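Local atomic coordinates of regulator of nonsense transcripts 2 (Homo sapiens, PDB entry 4CEM), a protein that takes part in nonsense-mediated mRNA decay, the pathway that destroys transcripts carrying premature stop codons, probably using its first MIF4G domain, the part crystallised here, as a structural scaffold. Residues L150-I153 with A154-I158; L168-I171 with Y172-K176. All blocks are in the same frame, centred on the assembly; numbering follows the deposited sequence.

Interaction 1 (L150-I153 with A154-I158); sequences LRFI and AELTI
Ala154 sits one helical turn beyond Leu150, and its N donates to Leu150 O at 3.0 Å. Its methyl is small enough to let helix 189-204 come close, at Cys199 and Ile203. Glu155 repeats the backbone bond to Arg151 O, while its bent chain carries the carboxylate to a salt bridge with Arg25; Arg151 NE lies 5.4 Å from Glu155 OE2, opposite in charge but not in contact. Leu156 N bonds to Phe152 O in an almost straight line (N-H...O 174°). On the same side of the helix Leu156 CD1 lies 3.6 Å from Phe152 CE1, meeting the ring obliquely; the ring swings to it because Phe152 CG is anti to the backbone N (chi1 -165°). Were Leu156 cut back to an alanine, the Phe152 ring would probably lose its apolar neighbour at CE1 and a gap open towards Leu124 and Trp128. Thr157 grips Ile153 O twice, through its N and, at 2.7 Å, through OG1, the two donors coming from opposite faces of the carbonyl plane; the hydroxyl is thus satisfied although buried. Helix 143-158 packs against helix 103-116 beside Phe152, helix 120-137 beside Ile153 and Leu156, helix 189-204 beside Leu150 and Ala154, and helix 164-181 beside Ile153, Ala154 and Thr157.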
ATOM      1  N   LEU A 150      -3.740  -2.127   2.453  1.00 48.71           N
ATOM      2  CA  LEU A 150      -2.846  -2.994   1.695  1.00 47.67           C
ATOM      3  C   LEU A 150      -1.392  -2.637   1.994  1.00 46.53           C
ATOM      4  O   LEU A 150      -0.570  -3.514   2.238  1.00 47.60           O
ATOM      5  CB  LEU A 150      -3.134  -2.912   0.198  1.00 47.83           C
ATOM      6  CG  LEU A 150      -2.503  -4.034  -0.633  1.00 49.30           C
ATOM      7  CD1 LEU A 150      -3.188  -5.361  -0.351  1.00 52.07           C
ATOM      8  CD2 LEU A 150      -2.557  -3.714  -2.120  1.00 48.83           C
ATOM      9  N   ARG A 151      -1.078  -1.349   2.003  1.00 45.43           N
ATOM     10  CA  ARG A 151       0.267  -0.928   2.351  1.00 45.44           C
ATOM     11  C   ARG A 151       0.601  -1.342   3.776  1.00 43.66           C
ATOM     12  O   ARG A 151       1.715  -1.799   4.055  1.00 42.00           O
ATOM     13  CB  ARG A 151       0.421   0.581   2.215  1.00 47.92           C
ATOM     14  CG  ARG A 151       1.748   1.090   2.758  1.00 50.70           C
ATOM     15  CD  ARG A 151       1.795   2.596   2.769  1.00 51.45           C
ATOM     16  NE  ARG A 151       3.026   3.081   3.379  1.00 53.68           N
ATOM     17  CZ  ARG A 151       3.318   4.367   3.548  1.00 55.30           C
ATOM     18  NH1 ARG A 151       2.467   5.305   3.155  1.00 57.08           N
ATOM     19  NH2 ARG A 151       4.467   4.718   4.112  1.00 56.66           N
ATOM     20  N   PHE A 152      -0.368  -1.162   4.671  1.00 43.25           N
ATOM     21  CA  PHE A 152      -0.183  -1.452   6.088  1.00 41.90           C
ATOM     22  C   PHE A 152       0.140  -2.940   6.279  1.00 41.82           C
ATOM     23  O   PHE A 152       1.181  -3.269   6.839  1.00 41.20           O
ATOM     24  CB  PHE A 152      -1.430  -1.036   6.869  1.00 43.04           C
ATOM     25  CG  PHE A 152      -1.249  -0.948   8.378  1.00 43.90           C
ATOM     26  CD1 PHE A 152      -0.064  -1.306   9.018  1.00 43.39           C
ATOM     27  CD2 PHE A 152      -2.305  -0.496   9.165  1.00 43.03           C
ATOM     28  CE1 PHE A 152       0.052  -1.222  10.393  1.00 43.25           C
ATOM     29  CE2 PHE A 152      -2.189  -0.413  10.540  1.00 42.44           C
ATOM     30  CZ  PHE A 152      -1.009  -0.775  11.153  1.00 43.02           C
ATOM     31  N   ILE A 153      -0.714  -3.841   5.787  1.00 42.70           N
ATOM     32  CA  ILE A 153      -0.438  -5.281   5.949  1.00 43.15           C
ATOM     33  C   ILE A 153       0.862  -5.700   5.252  1.00 42.42           C
ATOM     34  O   ILE A 153       1.556  -6.626   5.722  1.00 41.20           O
ATOM     35  CB  ILE A 153      -1.611  -6.200   5.517  1.00 44.37           C
ATOM     36  CG1 ILE A 153      -1.871  -6.113   4.018  1.00 45.32           C
ATOM     37  CG2 ILE A 153      -2.878  -5.876   6.307  1.00 44.32           C
ATOM     38  CD1 ILE A 153      -2.944  -7.071   3.552  1.00 46.04           C
ATOM     39  N   ALA A 154       1.195  -5.005   4.157  1.00 40.32           N
ATOM     40  CA  ALA A 154       2.505  -5.153   3.497  1.00 38.75           C
ATOM     41  C   ALA A 154       3.663  -4.858   4.457  1.00 37.62           C
ATOM     42  O   ALA A 154       4.516  -5.713   4.658  1.00 36.34           O
ATOM     43  CB  ALA A 154       2.597  -4.258   2.274  1.00 38.23           C
ATOM     44  N   GLU A 155       3.684  -3.673   5.070  1.00 36.15           N
ATOM     45  CA  GLU A 155       4.753  -3.354   6.026  1.00 37.46           C
ATOM     46  C   GLU A 155       4.796  -4.356   7.161  1.00 36.64           C
ATOM     47  O   GLU A 155       5.870  -4.854   7.512  1.00 35.47           O
ATOM     48  CB  GLU A 155       4.608  -1.952   6.631  1.00 38.76           C
ATOM     49  CG  GLU A 155       5.146  -0.822   5.772  1.00 41.11           C
ATOM     50  CD  GLU A 155       6.613  -0.964   5.405  1.00 41.48           C
ATOM     51  OE1 GLU A 155       7.408  -1.534   6.177  1.00 44.69           O
ATOM     52  OE2 GLU A 155       6.973  -0.484   4.329  1.00 42.56           O
ATOM     53  N   LEU A 156       3.629  -4.650   7.735  1.00 35.45           N
ATOM     54  CA  LEU A 156       3.555  -5.568   8.869  1.00 35.02           C
ATOM     55  C   LEU A 156       4.187  -6.922   8.542  1.00 33.79           C
ATOM     56  O   LEU A 156       4.718  -7.597   9.428  1.00 33.26           O
ATOM     57  CB  LEU A 156       2.105  -5.764   9.325  1.00 35.58           C
ATOM     58  CG  LEU A 156       1.469  -4.595  10.075  1.00 34.22           C
ATOM     59  CD1 LEU A 156      -0.026  -4.817  10.193  1.00 33.49           C
ATOM     60  CD2 LEU A 156       2.111  -4.441  11.440  1.00 33.55           C
ATOM     61  N   THR A 157       4.122  -7.321   7.277  1.00 31.68           N
ATOM     62  CA  THR A 157       4.801  -8.529   6.849  1.00 31.40           C
ATOM     63  C   THR A 157       6.305  -8.249   6.713  1.00 30.86           C
ATOM     64  O   THR A 157       7.124  -8.929   7.320  1.00 31.03           O
ATOM     65  CB  THR A 157       4.203  -9.072   5.533  1.00 31.58           C
ATOM     66  OG1 THR A 157       2.770  -9.082   5.624  1.00 31.59           O
ATOM     67  CG2 THR A 157       4.707 -10.477   5.247  1.00 30.67           C
ATOM     68  N   ILE A 158       6.667  -7.219   5.959  1.00 31.99           N
ATOM     69  CA  ILE A 158       8.083  -6.901   5.718  1.00 31.83           C
ATOM     70  C   ILE A 158       8.841  -6.755   7.023  1.00 31.78           C
ATOM     71  O   ILE A 158       9.978  -7.210   7.160  1.00 34.61           O
ATOM     72  CB  ILE A 158       8.264  -5.586   4.946  1.00 30.78           C
ATOM     73  CG1 ILE A 158       7.687  -5.700   3.542  1.00 29.82           C
ATOM     74  CG2 ILE A 158       9.742  -5.241   4.858  1.00 30.91           C
ATOM     75  CD1 ILE A 158       7.580  -4.377   2.837  1.00 29.57           C
TER

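Interaction 2 (L168-I171 with Y172-K176); sequences LSLI and YEQLK
Tyr172 N donates to Leu168 O at 2.8 Å, close to the carbonyl axis, and Leu175 N reaches Ile171 O in much the same way at 2.9 Å. The tightly packed side of the helix is made by the buried Leu168, Ile171, Gln174 and Leu175. Ile171 has a branched chain that suits a place between two helices: it meets Ile153 and Thr157 of helix 143-158, and Phe195 and Ile203 of helix 189-204. Leu168 turns to another neighbour, Lys232 and Phe236 of helix 230-259. Gln174 folds back along its own helix. With CG anti to the carbonyl carbon (chi1 -51°) and a further bend at chi2, its CG comes to 3.3 Å from Leu170 O, while its N makes the longer 3.3 Å bond to that same oxygen. The amide chain thereby lies over the preceding turn; CB packs beside Leu150, and the side chain also touches Phe132.

The other side is looser. Ser169 and Glu173 are exposed, one turn apart, and are joined by the backbone bond from Glu173 N to Ser169 O at 3.0 Å; a small hydroxyl and a carboxylate are at ease facing water. Leu170 is itself buried against helices 143-158 and 120-137, but its contact with the Glu173 side chain is loose, CD1 coming no nearer than 4.5 Å to Glu173 OE1. Tyr172 lies at the border, its side chain touching Pro235 and Leu239 while the residue remains partly exposed. Such an amphipathic helix, greasy towards its neighbours and polar towards solvent, is characteristic of the stacked helical hairpins of MIF4G domains.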
ATOM      1  N   LEU A 168       2.337 -12.809   3.532  1.00 40.89           N
ATOM      2  CA  LEU A 168       2.386 -12.870   2.066  1.00 43.99           C
ATOM      3  C   LEU A 168       1.068 -13.425   1.546  1.00 45.33           C
ATOM      4  O   LEU A 168       0.453 -12.860   0.637  1.00 47.04           O
ATOM      5  CB  LEU A 168       3.552 -13.728   1.557  1.00 42.88           C
ATOM      6  CG  LEU A 168       4.971 -13.206   1.815  1.00 42.85           C
ATOM      7  CD1 LEU A 168       5.994 -14.253   1.398  1.00 40.89           C
ATOM      8  CD2 LEU A 168       5.210 -11.886   1.100  1.00 41.04           C
ATOM      9  N   SER A 169       0.640 -14.528   2.150  1.00 46.98           N
ATOM     10  CA  SER A 169      -0.628 -15.164   1.822  1.00 47.53           C
ATOM     11  C   SER A 169      -1.782 -14.173   1.920  1.00 45.88           C
ATOM     12  O   SER A 169      -2.595 -14.078   1.012  1.00 46.28           O
ATOM     13  CB  SER A 169      -0.868 -16.354   2.754  1.00 48.77           C
ATOM     14  OG  SER A 169      -2.204 -16.792   2.675  1.00 54.39           O
ATOM     15  N   LEU A 170      -1.837 -13.420   3.011  1.00 45.37           N
ATOM     16  CA  LEU A 170      -2.890 -12.429   3.184  1.00 46.28           C
ATOM     17  C   LEU A 170      -2.862 -11.341   2.106  1.00 47.79           C
ATOM     18  O   LEU A 170      -3.910 -10.952   1.602  1.00 48.60           O
ATOM     19  CB  LEU A 170      -2.789 -11.793   4.561  1.00 46.97           C
ATOM     20  CG  LEU A 170      -3.984 -10.928   4.950  1.00 48.88           C
ATOM     21  CD1 LEU A 170      -5.144 -11.812   5.379  1.00 48.74           C
ATOM     22  CD2 LEU A 170      -3.596  -9.955   6.054  1.00 48.93           C
ATOM     23  N   ILE A 171      -1.672 -10.854   1.753  1.00 49.72           N
ATOM     24  CA  ILE A 171      -1.535  -9.835   0.701  1.00 49.89           C
ATOM     25  C   ILE A 171      -1.918 -10.407  -0.665  1.00 50.20           C
ATOM     26  O   ILE A 171      -2.645  -9.776  -1.428  1.00 49.43           O
ATOM     27  CB  ILE A 171      -0.097  -9.269   0.611  1.00 49.92           C
ATOM     28  CG1 ILE A 171       0.313  -8.556   1.896  1.00 48.48           C
ATOM     29  CG2 ILE A 171       0.034  -8.272  -0.536  1.00 48.72           C
ATOM     30  CD1 ILE A 171       1.814  -8.446   2.047  1.00 48.26           C
ATOM     31  N   TYR A 172      -1.421 -11.601  -0.971  1.00 54.43           N
ATOM     32  CA  TYR A 172      -1.747 -12.268  -2.237  1.00 59.92           C
ATOM     33  C   TYR A 172      -3.257 -12.351  -2.411  1.00 61.60           C
ATOM     34  O   TYR A 172      -3.786 -12.004  -3.464  1.00 63.23           O
ATOM     35  CB  TYR A 172      -1.137 -13.676  -2.293  1.00 64.04           C
ATOM     36  CG  TYR A 172      -1.116 -14.283  -3.682  1.00 67.77           C
ATOM     37  CD1 TYR A 172      -0.145 -13.906  -4.607  1.00 70.57           C
ATOM     38  CD2 TYR A 172      -2.061 -15.232  -4.075  1.00 67.76           C
ATOM     39  CE1 TYR A 172      -0.115 -14.449  -5.883  1.00 71.29           C
ATOM     40  CE2 TYR A 172      -2.037 -15.781  -5.349  1.00 70.04           C
ATOM     41  CZ  TYR A 172      -1.060 -15.386  -6.252  1.00 70.86           C
ATOM     42  OH  TYR A 172      -1.011 -15.917  -7.524  1.00 69.18           O
ATOM     43  N   GLU A 173      -3.938 -12.803  -1.361  1.00 64.06           N
ATOM     44  CA  GLU A 173      -5.398 -12.873  -1.347  1.00 66.12           C
ATOM     45  C   GLU A 173      -6.060 -11.570  -1.768  1.00 64.69           C
ATOM     46  O   GLU A 173      -6.923 -11.568  -2.645  1.00 65.18           O
ATOM     47  CB  GLU A 173      -5.915 -13.252   0.046  1.00 70.62           C
ATOM     48  CG  GLU A 173      -6.435 -14.676   0.173  1.00 73.44           C
ATOM     49  CD  GLU A 173      -7.534 -14.787   1.217  1.00 76.41           C
ATOM     50  OE1 GLU A 173      -7.385 -14.202   2.316  1.00 77.44           O
ATOM     51  OE2 GLU A 173      -8.557 -15.443   0.927  1.00 78.49           O
ATOM     52  N   GLN A 174      -5.668 -10.464  -1.143  1.00 62.75           N
ATOM     53  CA  GLN A 174      -6.342  -9.196  -1.398  1.00 64.30           C
ATOM     54  C   GLN A 174      -5.993  -8.658  -2.774  1.00 65.76           C
ATOM     55  O   GLN A 174      -6.810  -7.984  -3.394  1.00 68.05           O
ATOM     56  CB  GLN A 174      -6.018  -8.155  -0.325  1.00 66.65           C
ATOM     57  CG  GLN A 174      -6.212  -8.623   1.110  1.00 68.90           C
ATOM     58  CD  GLN A 174      -7.462  -9.465   1.310  1.00 73.26           C
ATOM     59  OE1 GLN A 174      -7.397 -10.599   1.808  1.00 75.59           O
ATOM     60  NE2 GLN A 174      -8.607  -8.923   0.910  1.00 71.87           N
ATOM     61  N   LEU A 175      -4.786  -8.958  -3.252  1.00 67.15           N
ATOM     62  CA  LEU A 175      -4.376  -8.549  -4.601  1.00 68.59           C
ATOM     63  C   LEU A 175      -5.181  -9.271  -5.673  1.00 68.65           C
ATOM     64  O   LEU A 175      -5.630  -8.653  -6.642  1.00 71.60           O
ATOM     65  CB  LEU A 175      -2.874  -8.792  -4.845  1.00 69.47           C
ATOM     66  CG  LEU A 175      -1.916  -7.594  -4.915  1.00 68.02           C
ATOM     67  CD1 LEU A 175      -0.719  -7.960  -5.781  1.00 67.56           C
ATOM     68  CD2 LEU A 175      -2.578  -6.337  -5.461  1.00 67.09           C
ATOM     69  N   LYS A 176      -5.341 -10.582  -5.505  1.00 69.16           N
ATOM     70  CA  LYS A 176      -6.183 -11.381  -6.398  1.00 69.70           C
ATOM     71  C   LYS A 176      -7.538 -10.720  -6.632  1.00 68.02           C
ATOM     72  O   LYS A 176      -8.011 -10.670  -7.762  1.00 72.38           O
ATOM     73  CB  LYS A 176      -6.392 -12.805  -5.851  1.00 71.35           C
ATOM     74  CG  LYS A 176      -5.658 -13.897  -6.621  1.00 72.10           C
ATOM     75  CD  LYS A 176      -6.273 -15.276  -6.387  1.00 72.84           C
ATOM     76  CE  LYS A 176      -5.952 -16.241  -7.524  1.00 74.24           C
ATOM     77  NZ  LYS A 176      -6.960 -17.335  -7.653  1.00 75.91           N
TER

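Interactions 1 and 2 lie on consecutive helices, 143-158 and 164-181, which follow each other in the chain with interaction 1 complete before interaction 2 begins. Their centres are 11 Å apart, and the two touch directly: Ala154 CA approaches Ile171 CD1 at 3.7 Å, and Ile153 CD1 meets Leu170 CD2 at 3.9 Å. Backbone bonds within each helix fix its own turns, while apolar side chains join one helix to the other. Helices 120-137 and 189-204 contact both, and most of the touching residues are buried, so the pair forms part of the packed helical interior. Both helices belong to the MIF4G domain, consistent with a scaffold role in this decay factor.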